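Local coordinates for Alpha/beta hydrolase fold protein (Sphaerobacter thermophilus, PDB 3R0V) that is an alpha/beta-hydrolase-fold protein, probably a hydrolase of undetermined substrate, that holds a D-malate molecule in its pocket in the crystal, at residues 17-31 against 81-94. Sequence-based numbering, arbitrary orientation. Where two conformers were deposited one is given.
Sequences FERSGSGPPVVLVGG and IIDAAGGAAFVFGM
I81, in the last turn of helix 71-84, touches V27 and F17 of segment 17-31: CG2 meets V27 CG1 at 3.8 Å, while CD1 lies against F17 CB and reaches CD2 of the ring obliquely. A84 sets its methyl over one face of the F17 ring as a CH-pi contact, CB 4.3 Å from the centroid. A chi1 of 71°, with CG between the backbone N and the carbonyl carbon, brings the ring there. A84 O lies in the guanidinium plane of R19, bonded by NH2 (3.0 Å) and more weakly by NE; F17 CE1 sits over the guanidinium centre. A leucine in place of F17 has no ring face or CE1, and would probably leave the A84 methyl without its CH-pi partner and the R19 guanidinium freer to turn. A85 CB packs on P25 CB, G86 closes the helix in a Schellman motif, and A89 CB fills in beside V27 CG2 at 3.9 Å. Strand 89-94 runs parallel to strand 25-29, its neighbour in the central sheet of the alpha/beta hydrolase fold. F90 donates its N-H to P25 O and accepts from V27 N; V26 CG2 approaches its ring edge, and F260 stacks on the ring. V91 CG1 touches V29 CG2 on the face packed by helix 96-106. F92 repeats the pairing, N to V27 O and O to V29 N, each 2.9 Å, with L28 CD2 at its ring edge. G93 begins a GxSxG sequence consistent with a nucleophile elbow. Selenomethionine M94 bonds through N to V29 O, and its O lies 3.3 Å from CA of G31, which touches D-malate.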
ATOM      1  N   PHE A  17       2.337 -12.993   9.608  1.00 12.73           N
ATOM      2  CA  PHE A  17       1.800 -11.788  10.232  1.00 14.45           C
ATOM      3  C   PHE A  17       2.160 -11.749  11.702  1.00 18.32           C
ATOM      4  O   PHE A  17       2.605 -12.746  12.277  1.00 17.04           O
ATOM      5  CB  PHE A  17       0.272 -11.722  10.092  1.00 14.53           C
ATOM      6  CG  PHE A  17      -0.455 -12.730  10.942  1.00 14.09           C
ATOM      7  CD1 PHE A  17      -0.998 -12.369  12.171  1.00 14.73           C
ATOM      8  CD2 PHE A  17      -0.587 -14.035  10.523  1.00 16.94           C
ATOM      9  CE1 PHE A  17      -1.650 -13.302  12.962  1.00 18.01           C
ATOM     10  CE2 PHE A  17      -1.237 -14.970  11.310  1.00 17.85           C
ATOM     11  CZ  PHE A  17      -1.775 -14.596  12.530  1.00 15.83           C
ATOM     12  N   GLU A  18       1.974 -10.582  12.304  1.00 15.32           N
ATOM     13  CA  GLU A  18       2.084 -10.469  13.747  1.00 16.52           C
ATOM     14  C   GLU A  18       0.998  -9.550  14.291  1.00 18.51           C
ATOM     15  O   GLU A  18       0.549  -8.638  13.601  1.00 16.32           O
ATOM     16  CB  GLU A  18       3.474 -10.005  14.176  1.00 23.31           C
ATOM     17  CG  GLU A  18       3.922  -8.684  13.611  1.00 28.56           C
ATOM     18  CD  GLU A  18       5.352  -8.357  14.013  1.00 40.20           C
ATOM     19  OE1 GLU A  18       5.553  -7.823  15.124  1.00 46.75           O
ATOM     20  OE2 GLU A  18       6.277  -8.647  13.223  1.00 37.68           O
ATOM     21  N   ARG A  19       0.570  -9.830  15.518  1.00 17.12           N
ATOM     22  CA  ARG A  19      -0.461  -9.065  16.200  1.00 16.64           C
ATOM     23  C   ARG A  19       0.156  -8.322  17.364  1.00 17.83           C
ATOM     24  O   ARG A  19       1.032  -8.847  18.054  1.00 21.06           O
ATOM     25  CB  ARG A  19      -1.501  -9.983  16.834  1.00 22.21           C
ATOM     26  CG  ARG A  19      -2.346 -10.839  15.931  1.00 26.98           C
ATOM     27  CD  ARG A  19      -3.610 -11.274  16.701  1.00 29.71           C
ATOM     28  NE  ARG A  19      -4.375 -12.273  15.965  1.00 28.52           N
ATOM     29  CZ  ARG A  19      -4.014 -13.545  15.865  1.00 28.66           C
ATOM     30  NH1 ARG A  19      -2.897 -13.958  16.457  1.00 25.80           N
ATOM     31  NH2 ARG A  19      -4.755 -14.401  15.174  1.00 30.86           N
ATOM     32  N   SER A  20      -0.350  -7.134  17.641  1.00 16.84           N
ATOM     33  CA  SER A  20       0.047  -6.439  18.851  1.00 18.10           C
ATOM     34  C   SER A  20      -1.114  -5.594  19.307  1.00 17.10           C
ATOM     35  O   SER A  20      -2.092  -5.420  18.583  1.00 16.59           O
ATOM     36  CB  SER A  20       1.282  -5.569  18.613  1.00 20.89           C
ATOM     37  OG  SER A  20       1.045  -4.609  17.600  1.00 21.84           O
ATOM     38  N   GLY A  21      -1.012  -5.077  20.522  1.00 16.37           N
ATOM     39  CA  GLY A  21      -1.999  -4.153  21.035  1.00 15.06           C
ATOM     40  C   GLY A  21      -3.281  -4.788  21.522  1.00 15.86           C
ATOM     41  O   GLY A  21      -3.381  -5.999  21.699  1.00 18.62           O
ATOM     42  N   SER A  22      -4.268  -3.937  21.752  1.00 16.98           N
ATOM     43  CA  SER A  22      -5.573  -4.371  22.222  1.00 19.68           C
ATOM     44  C   SER A  22      -6.593  -3.343  21.770  1.00 16.93           C
ATOM     45  O   SER A  22      -6.254  -2.180  21.519  1.00 17.85           O
ATOM     46  CB  SER A  22      -5.587  -4.511  23.748  1.00 25.52           C
ATOM     47  OG  SER A  22      -5.349  -3.260  24.366  1.00 29.19           O
ATOM     48  N   GLY A  23      -7.840  -3.774  21.646  1.00 17.12           N
ATOM     49  CA  GLY A  23      -8.876  -2.916  21.111  1.00 17.12           C
ATOM     50  C   GLY A  23      -9.381  -3.473  19.797  1.00 12.73           C
ATOM     51  O   GLY A  23      -9.005  -4.587  19.417  1.00 13.79           O
ATOM     52  N   PRO A  24     -10.253  -2.721  19.109  1.00 13.49           N
ATOM     53  CA  PRO A  24     -10.775  -3.217  17.834  1.00 15.30           C
ATOM     54  C   PRO A  24      -9.633  -3.443  16.840  1.00 12.31           C
ATOM     55  O   PRO A  24      -8.606  -2.772  16.925  1.00 13.08           O
ATOM     56  CB  PRO A  24     -11.680  -2.082  17.343  1.00 19.17           C
ATOM     57  CG  PRO A  24     -11.901  -1.196  18.503  1.00 24.89           C
ATOM     58  CD  PRO A  24     -10.780  -1.394  19.467  1.00 16.14           C
ATOM     59  N   PRO A  25      -9.811  -4.382  15.908  1.00 11.45           N
ATOM     60  CA  PRO A  25      -8.723  -4.727  14.998  1.00 11.71           C
ATOM     61  C   PRO A  25      -8.501  -3.751  13.850  1.00 12.51           C
ATOM     62  O   PRO A  25      -9.450  -3.224  13.254  1.00 12.86           O
ATOM     63  CB  PRO A  25      -9.146  -6.097  14.458  1.00 15.23           C
ATOM     64  CG  PRO A  25     -10.638  -6.110  14.579  1.00 15.74           C
ATOM     65  CD  PRO A  25     -10.927  -5.349  15.832  1.00 13.80           C
ATOM     66  N   VAL A  26      -7.219  -3.528  13.569  1.00 11.95           N
ATOM     67  CA  VAL A  26      -6.751  -2.752  12.426  0.60 12.51           C
ATOM     68  C   VAL A  26      -5.722  -3.587  11.663  1.00 12.15           C
ATOM     69  O   VAL A  26      -4.791  -4.105  12.278  1.00 15.15           O
ATOM     70  CB  VAL A  26      -6.043  -1.462  12.907  0.60 13.07           C
ATOM     71  CG1 VAL A  26      -5.349  -0.754  11.754  0.60 13.93           C
ATOM     72  CG2 VAL A  26      -7.022  -0.534  13.629  0.60 10.92           C
ATOM     73  N   VAL A  27      -5.869  -3.695  10.347  1.00 11.17           N
ATOM     74  CA  VAL A  27      -4.895  -4.366   9.499  1.00 10.35           C
ATOM     75  C   VAL A  27      -4.160  -3.312   8.685  1.00 12.12           C
ATOM     76  O   VAL A  27      -4.778  -2.440   8.066  1.00 12.24           O
ATOM     77  CB  VAL A  27      -5.570  -5.354   8.543  1.00  9.66           C
ATOM     78  CG1 VAL A  27      -4.536  -5.951   7.570  1.00 11.34           C
ATOM     79  CG2 VAL A  27      -6.252  -6.462   9.328  1.00 11.87           C
ATOM     80  N   LEU A  28      -2.834  -3.376   8.718  1.00 10.77           N
ATOM     81  CA  LEU A  28      -2.004  -2.455   7.940  1.00 10.41           C
ATOM     82  C   LEU A  28      -1.589  -3.161   6.657  1.00 13.00           C
ATOM     83  O   LEU A  28      -1.088  -4.299   6.703  1.00 13.58           O
ATOM     84  CB  LEU A  28      -0.760  -2.042   8.729  1.00 12.51           C
ATOM     85  CG  LEU A  28      -0.993  -1.475  10.134  1.00 14.65           C
ATOM     86  CD1 LEU A  28       0.307  -0.962  10.757  1.00 18.02           C
ATOM     87  CD2 LEU A  28      -2.011  -0.374  10.127  1.00 15.81           C
ATOM     88  N   VAL A  29      -1.815  -2.514   5.515  1.00  9.88           N
ATOM     89  CA  VAL A  29      -1.470  -3.096   4.223  1.00 11.92           C
ATOM     90  C   VAL A  29      -0.360  -2.268   3.580  1.00 10.82           C
ATOM     91  O   VAL A  29      -0.550  -1.088   3.274  1.00 12.84           O
ATOM     92  CB  VAL A  29      -2.686  -3.120   3.261  1.00 12.20           C
ATOM     93  CG1 VAL A  29      -2.296  -3.788   1.945  1.00 12.29           C
ATOM     94  CG2 VAL A  29      -3.881  -3.839   3.894  1.00 11.49           C
ATOM     95  N   GLY A  30       0.795  -2.884   3.363  1.00 11.11           N
ATOM     96  CA  GLY A  30       1.934  -2.154   2.836  1.00 12.64           C
ATOM     97  C   GLY A  30       1.932  -2.031   1.325  1.00 10.26           C
ATOM     98  O   GLY A  30       1.235  -2.759   0.629  1.00 10.85           O
ATOM     99  N   GLY A  31       2.730  -1.093   0.827  1.00 11.06           N
ATOM    100  CA  GLY A  31       2.825  -0.840  -0.602  1.00 10.94           C
ATOM    101  C   GLY A  31       4.006  -1.513  -1.277  1.00 12.41           C
ATOM    102  O   GLY A  31       4.536  -2.512  -0.796  1.00 12.24           O
ATOM    103  N   ILE A  81      -5.958 -12.515   6.358  1.00 10.55           N
ATOM    104  CA  ILE A  81      -5.441 -11.705   7.456  1.00 11.82           C
ATOM    105  C   ILE A  81      -6.575 -11.034   8.253  1.00 10.92           C
ATOM    106  O   ILE A  81      -6.510 -10.944   9.482  1.00 11.57           O
ATOM    107  CB  ILE A  81      -4.417 -10.663   6.924  1.00 11.17           C
ATOM    108  CG1 ILE A  81      -3.176 -11.405   6.393  1.00 10.99           C
ATOM    109  CG2 ILE A  81      -4.055  -9.649   8.003  1.00 14.18           C
ATOM    110  CD1 ILE A  81      -2.440 -12.209   7.435  1.00 15.46           C
ATOM    111  N   ILE A  82      -7.600 -10.542   7.559  1.00 11.80           N
ATOM    112  CA  ILE A  82      -8.764 -10.004   8.254  1.00 10.90           C
ATOM    113  C   ILE A  82      -9.417 -11.113   9.099  1.00 11.65           C
ATOM    114  O   ILE A  82      -9.883 -10.849  10.205  1.00 11.94           O
ATOM    115  CB  ILE A  82      -9.753  -9.330   7.281  1.00 10.02           C
ATOM    116  CG1 ILE A  82      -9.115  -8.074   6.687  1.00 12.73           C
ATOM    117  CG2 ILE A  82     -11.063  -8.934   8.008  1.00 11.14           C
ATOM    118  CD1 ILE A  82      -9.870  -7.522   5.517  1.00 13.42           C
ATOM    119  N   ASP A  83      -9.437 -12.346   8.597  1.00 11.67           N
ATOM    120  CA  ASP A  83      -9.902 -13.476   9.411  1.00 11.55           C
ATOM    121  C   ASP A  83      -9.029 -13.676  10.646  1.00 12.38           C
ATOM    122  O   ASP A  83      -9.553 -13.885  11.747  1.00 13.43           O
ATOM    123  CB  ASP A  83     -10.022 -14.757   8.588  1.00 13.63           C
ATOM    124  CG  ASP A  83     -11.344 -14.855   7.859  1.00 16.22           C
ATOM    125  OD1 ASP A  83     -12.358 -14.331   8.382  1.00 17.26           O
ATOM    126  OD2 ASP A  83     -11.371 -15.445   6.760  1.00 20.07           O
ATOM    127  N   ALA A  84      -7.709 -13.604  10.475  1.00 14.58           N
ATOM    128  CA  ALA A  84      -6.799 -13.689  11.610  1.00 14.95           C
ATOM    129  C   ALA A  84      -7.083 -12.583  12.630  1.00 16.06           C
ATOM    130  O   ALA A  84      -6.903 -12.777  13.832  1.00 17.65           O
ATOM    131  CB  ALA A  84      -5.345 -13.622  11.135  1.00 15.39           C
ATOM    132  N   ALA A  85      -7.523 -11.428  12.140  1.00 13.52           N
ATOM    133  CA  ALA A  85      -7.865 -10.298  12.999  1.00 13.12           C
ATOM    134  C   ALA A  85      -9.210 -10.464  13.706  1.00 13.38           C
ATOM    135  O   ALA A  85      -9.571  -9.638  14.561  1.00 16.64           O
ATOM    136  CB  ALA A  85      -7.868  -9.015  12.185  1.00 13.80           C
ATOM    137  N   GLY A  86      -9.970 -11.490  13.331  1.00 12.03           N
ATOM    138  CA  GLY A  86     -11.229 -11.767  13.997  1.00 13.32           C
ATOM    139  C   GLY A  86     -12.406 -11.904  13.054  1.00 13.69           C
ATOM    140  O   GLY A  86     -13.477 -12.342  13.483  1.00 14.47           O
ATOM    141  N   GLY A  87     -12.233 -11.514  11.791  1.00 13.55           N
ATOM    142  CA  GLY A  87     -13.276 -11.700  10.797  1.00 12.65           C
ATOM    143  C   GLY A  87     -13.759 -10.421  10.144  1.00 12.26           C
ATOM    144  O   GLY A  87     -14.441 -10.465   9.113  1.00 11.70           O
ATOM    145  N   ALA A  88     -13.428  -9.290  10.756  1.00 10.15           N
ATOM    146  CA  ALA A  88     -13.668  -7.975  10.179  1.00 10.31           C
ATOM    147  C   ALA A  88     -12.639  -7.033  10.783  1.00 10.41           C
ATOM    148  O   ALA A  88     -12.162  -7.265  11.899  1.00 12.71           O
ATOM    149  CB  ALA A  88     -15.072  -7.492  10.512  1.00 12.31           C
ATOM    150  N   ALA A  89     -12.301  -5.962  10.082  1.00 10.15           N
ATOM    151  CA  ALA A  89     -11.329  -5.038  10.632  1.00 10.56           C
ATOM    152  C   ALA A  89     -11.397  -3.693   9.967  1.00 11.21           C
ATOM    153  O   ALA A  89     -11.902  -3.564   8.851  1.00 11.73           O
ATOM    154  CB  ALA A  89      -9.925  -5.601  10.476  1.00 13.33           C
ATOM    155  N   PHE A  90     -10.847  -2.701  10.657  1.00 11.58           N
ATOM    156  CA  PHE A  90     -10.468  -1.436  10.039  1.00 11.01           C
ATOM    157  C   PHE A  90      -9.208  -1.717   9.215  1.00 12.52           C
ATOM    158  O   PHE A  90      -8.401  -2.573   9.593  1.00 12.71           O
ATOM    159  CB  PHE A  90     -10.116  -0.408  11.111  1.00 11.45           C
ATOM    160  CG  PHE A  90     -11.215  -0.127  12.102  1.00 12.72           C
ATOM    161  CD1 PHE A  90     -12.551  -0.222  11.750  1.00 14.39           C
ATOM    162  CD2 PHE A  90     -10.895   0.242  13.399  1.00 14.04           C
ATOM    163  CE1 PHE A  90     -13.555   0.064  12.680  1.00 16.29           C
ATOM    164  CE2 PHE A  90     -11.887   0.513  14.328  1.00 13.65           C
ATOM    165  CZ  PHE A  90     -13.223   0.414  13.967  1.00 15.12           C
ATOM    166  N   VAL A  91      -9.019  -1.004   8.107  1.00 10.76           N
ATOM    167  CA  VAL A  91      -7.830  -1.220   7.286  1.00 11.11           C
ATOM    168  C   VAL A  91      -7.162   0.107   6.996  1.00 11.45           C
ATOM    169  O   VAL A  91      -7.843   1.079   6.680  1.00 12.23           O
ATOM    170  CB  VAL A  91      -8.171  -1.931   5.955  1.00 10.16           C
ATOM    171  CG1 VAL A  91      -6.990  -1.890   4.985  1.00 12.41           C
ATOM    172  CG2 VAL A  91      -8.594  -3.359   6.220  1.00 11.95           C
ATOM    173  N   PHE A  92      -5.836   0.150   7.145  1.00 10.64           N
ATOM    174  CA  PHE A  92      -5.039   1.283   6.680  1.00  9.89           C
ATOM    175  C   PHE A  92      -4.099   0.790   5.590  1.00 12.19           C
ATOM    176  O   PHE A  92      -3.258  -0.071   5.840  1.00 11.86           O
ATOM    177  CB  PHE A  92      -4.217   1.899   7.821  1.00 11.63           C
ATOM    178  CG  PHE A  92      -3.213   2.942   7.359  1.00 11.05           C
ATOM    179  CD1 PHE A  92      -3.622   4.047   6.631  1.00 14.39           C
ATOM    180  CD2 PHE A  92      -1.860   2.802   7.644  1.00 13.23           C
ATOM    181  CE1 PHE A  92      -2.705   5.001   6.196  1.00 14.24           C
ATOM    182  CE2 PHE A  92      -0.944   3.760   7.226  1.00 16.64           C
ATOM    183  CZ  PHE A  92      -1.371   4.854   6.508  1.00 15.31           C
ATOM    184  N   GLY A  93      -4.240   1.338   4.383  1.00 10.55           N
ATOM    185  CA  GLY A  93      -3.408   0.932   3.262  1.00 10.69           C
ATOM    186  C   GLY A  93      -2.476   2.049   2.831  1.00 12.28           C
ATOM    187  O   GLY A  93      -2.873   3.213   2.719  1.00 12.22           O
HETATM  188  N   MSE A  94      -1.227   1.675   2.573  1.00 11.82           N
HETATM  189  CA  MSE A  94      -0.191   2.629   2.204  0.61 14.52           C
HETATM  190  C   MSE A  94       0.206   2.486   0.739  1.00 13.06           C
HETATM  191  O   MSE A  94       0.539   1.398   0.282  1.00 13.11           O
HETATM  192  CB  MSE A  94       1.039   2.423   3.090  0.61 17.28           C
HETATM  193  CG  MSE A  94       0.840   2.873   4.528  0.61 23.24           C
HETATM  194 SE   MSE A  94       1.963   1.881   5.781  0.41 33.93          SE
HETATM  195  CE  MSE A  94       0.953   0.212   5.838  0.61 25.32           C
TER